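Local coordinates for protein benzoylformate Decarboxylase (Polynucleobacter necessarius, PDB 4K9Q) that probably decarboxylates benzoylformate as a member of the thiamine diphosphate-dependent enzyme family, binding thiamine diphosphate and a magnesium ion, at residues A234-F239 with T391-A396. Sequence-based numbering, arbitrary orientation.
Sequences AERTPF and TFYTFA
Arg236 and Tyr393 run side by side and point the same way, the guanidinium and phenol planes inclined by 30°. Tyr393 CE2 sits over one guanidinium face, off toward its rim, and is 3.4 Å from Arg236 CZ. With CG anti to the carbonyl carbon (chi1 -68°) and a bend at chi3, the arginine chain first passes Phe392 O and then turns along the ring. Arg236 NE donates to a water oxygen at 2.9 Å, in the guanidinium plane; that water donates to Phe392 O and also lies above one face of the Tyr393 ring, off toward its rim, while Arg236 NH2 makes a salt bridge to Asp390. Replacing Arg236 by a leucine would probably cost Asp390 this ion pair and the water its NE donor, leaving the phenol without its flat polar neighbour.

One direct hydrogen bond joins the backbones: Thr394 N reaches Glu235 O at 2.9 Å, in the carbonyl plane but bent at the hydrogen (143°). Thr394 CG2 also touches Glu235 O, at 3.4 Å. Thr237 crosses Phe392 at about a right angle, its OG1 3.2 Å from Phe392 CB. The Glu235 carboxylate, its CD 3.7 Å from Ala396 CB, is held by salt bridges to Arg210 and Arg276.

The contact thus docks the loop after strand 228-230 of the central domain onto 392-393, an edge strand, within this chain, of the parallel sheet of the C-terminal domain, a domain interface of the three-domain thiamine diphosphate enzyme fold, just before the cofactor-binding residues Gly398 and Leu400.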
loop_
_atom_site.group_PDB
_atom_site.type_symbol
_atom_site.label_atom_id
_atom_site.label_comp_id
_atom_site.label_asym_id
_atom_site.label_seq_id
_atom_site.Cartn_x
_atom_site.Cartn_y
_atom_site.Cartn_z
ATOM N N ALA A 234 0.324 19.502 -23.663
ATOM C CA ALA A 234 -0.869 18.832 -24.160
ATOM C C ALA A 234 -0.439 17.689 -25.076
ATOM O O ALA A 234 0.135 17.912 -26.142
ATOM C CB ALA A 234 -1.777 19.809 -24.895
ATOM N N GLU A 235 -0.739 16.471 -24.639
ATOM C CA GLU A 235 -0.283 15.252 -25.287
ATOM C C GLU A 235 -0.906 15.043 -26.667
ATOM O O GLU A 235 -0.330 14.351 -27.521
ATOM C CB GLU A 235 -0.598 14.051 -24.386
ATOM C CG GLU A 235 -2.096 13.865 -24.080
ATOM C CD GLU A 235 -2.546 14.528 -22.793
ATOM O OE1 GLU A 235 -2.010 15.596 -22.410
ATOM O OE2 GLU A 235 -3.466 13.981 -22.156
ATOM N N ARG A 236 -2.090 15.623 -26.874
ATOM C CA ARG A 236 -2.819 15.492 -28.132
ATOM C C ARG A 236 -3.492 16.808 -28.483
ATOM O O ARG A 236 -4.070 17.471 -27.620
ATOM C CB ARG A 236 -3.853 14.378 -28.038
ATOM C CG ARG A 236 -3.220 13.010 -27.933
ATOM C CD ARG A 236 -4.233 11.959 -27.650
ATOM N NE ARG A 236 -5.187 11.833 -28.745
ATOM C CZ ARG A 236 -6.159 10.934 -28.757
ATOM N NH1 ARG A 236 -6.277 10.101 -27.733
ATOM N NH2 ARG A 236 -7.003 10.871 -29.783
ATOM N N THR A 237 -3.394 17.178 -29.755
ATOM C CA THR A 237 -3.846 18.475 -30.236
ATOM C C THR A 237 -5.308 18.741 -29.866
ATOM O O THR A 237 -6.188 17.959 -30.212
ATOM C CB THR A 237 -3.700 18.539 -31.770
ATOM O OG1 THR A 237 -2.369 18.145 -32.136
ATOM C CG2 THR A 237 -3.979 19.945 -32.271
ATOM N N PRO A 238 -5.576 19.846 -29.147
ATOM C CA PRO A 238 -6.974 20.096 -28.789
ATOM C C PRO A 238 -7.706 21.110 -29.681
ATOM O O PRO A 238 -8.915 21.268 -29.526
ATOM C CB PRO A 238 -6.860 20.656 -27.367
ATOM C CG PRO A 238 -5.561 21.372 -27.368
ATOM C CD PRO A 238 -4.642 20.610 -28.304
ATOM N N PHE A 239 -7.001 21.784 -30.580
ATOM C CA PHE A 239 -7.608 22.850 -31.376
ATOM C C PHE A 239 -6.820 23.016 -32.690
ATOM O O PHE A 239 -5.591 22.878 -32.704
ATOM C CB PHE A 239 -7.591 24.146 -30.553
ATOM C CG PHE A 239 -8.436 25.265 -31.121
ATOM C CD1 PHE A 239 -7.856 26.282 -31.864
ATOM C CD2 PHE A 239 -9.797 25.319 -30.868
ATOM C CE1 PHE A 239 -8.624 27.328 -32.374
ATOM C CE2 PHE A 239 -10.573 26.363 -31.370
ATOM C CZ PHE A 239 -9.983 27.368 -32.125
ATOM N N THR A 391 -4.508 13.141 -35.037
ATOM C CA THR A 391 -3.370 13.251 -35.927
ATOM C C THR A 391 -2.053 13.310 -35.146
ATOM O O THR A 391 -1.107 12.580 -35.472
ATOM C CB THR A 391 -3.557 14.468 -36.867
ATOM O OG1 THR A 391 -4.660 14.192 -37.740
ATOM C CG2 THR A 391 -2.305 14.752 -37.699
ATOM N N PHE A 392 -2.000 14.146 -34.107
ATOM C CA PHE A 392 -0.782 14.281 -33.296
ATOM C C PHE A 392 -0.895 13.577 -31.952
ATOM O O PHE A 392 -1.898 13.732 -31.234
ATOM C CB PHE A 392 -0.425 15.750 -33.063
ATOM C CG PHE A 392 0.735 15.940 -32.124
ATOM C CD1 PHE A 392 2.037 15.778 -32.577
ATOM C CD2 PHE A 392 0.527 16.258 -30.788
ATOM C CE1 PHE A 392 3.120 15.936 -31.705
ATOM C CE2 PHE A 392 1.597 16.416 -29.917
ATOM C CZ PHE A 392 2.895 16.258 -30.381
ATOM N N TYR A 393 0.145 12.825 -31.601
ATOM C CA TYR A 393 0.173 12.111 -30.328
ATOM C C TYR A 393 1.553 12.167 -29.690
ATOM O O TYR A 393 2.573 11.959 -30.368
ATOM C CB TYR A 393 -0.158 10.634 -30.539
ATOM C CG TYR A 393 -1.516 10.324 -31.111
ATOM C CD1 TYR A 393 -1.768 10.464 -32.475
ATOM C CD2 TYR A 393 -2.542 9.861 -30.294
ATOM C CE1 TYR A 393 -3.020 10.156 -33.002
ATOM C CE2 TYR A 393 -3.789 9.553 -30.808
ATOM C CZ TYR A 393 -4.019 9.705 -32.161
ATOM O OH TYR A 393 -5.256 9.402 -32.689
ATOM N N THR A 394 1.584 12.401 -28.383
ATOM C CA THR A 394 2.801 12.204 -27.599
ATOM C C THR A 394 2.356 11.750 -26.200
ATOM O O THR A 394 1.152 11.571 -25.945
ATOM C CB THR A 394 3.692 13.476 -27.564
ATOM O OG1 THR A 394 4.969 13.178 -26.972
ATOM C CG2 THR A 394 3.019 14.603 -26.790
ATOM N N PHE A 395 3.311 11.541 -25.304
ATOM C CA PHE A 395 2.976 11.128 -23.934
ATOM C C PHE A 395 2.423 12.262 -23.056
ATOM O O PHE A 395 2.710 13.443 -23.283
ATOM C CB PHE A 395 4.165 10.402 -23.268
ATOM C CG PHE A 395 5.491 11.149 -23.336
ATOM C CD1 PHE A 395 6.683 10.464 -23.129
ATOM C CD2 PHE A 395 5.544 12.514 -23.558
ATOM C CE1 PHE A 395 7.910 11.118 -23.177
ATOM C CE2 PHE A 395 6.767 13.189 -23.615
ATOM C CZ PHE A 395 7.955 12.488 -23.418
ATOM N N ALA A 396 1.596 11.904 -22.079
ATOM C CA ALA A 396 1.114 12.880 -21.103
ATOM C C ALA A 396 2.068 13.019 -19.920
ATOM O O ALA A 396 1.926 13.944 -19.112
ATOM C CB ALA A 396 -0.286 12.494 -20.601
HETATM O O HOH W 1 -4.697 13.095 -31.310
#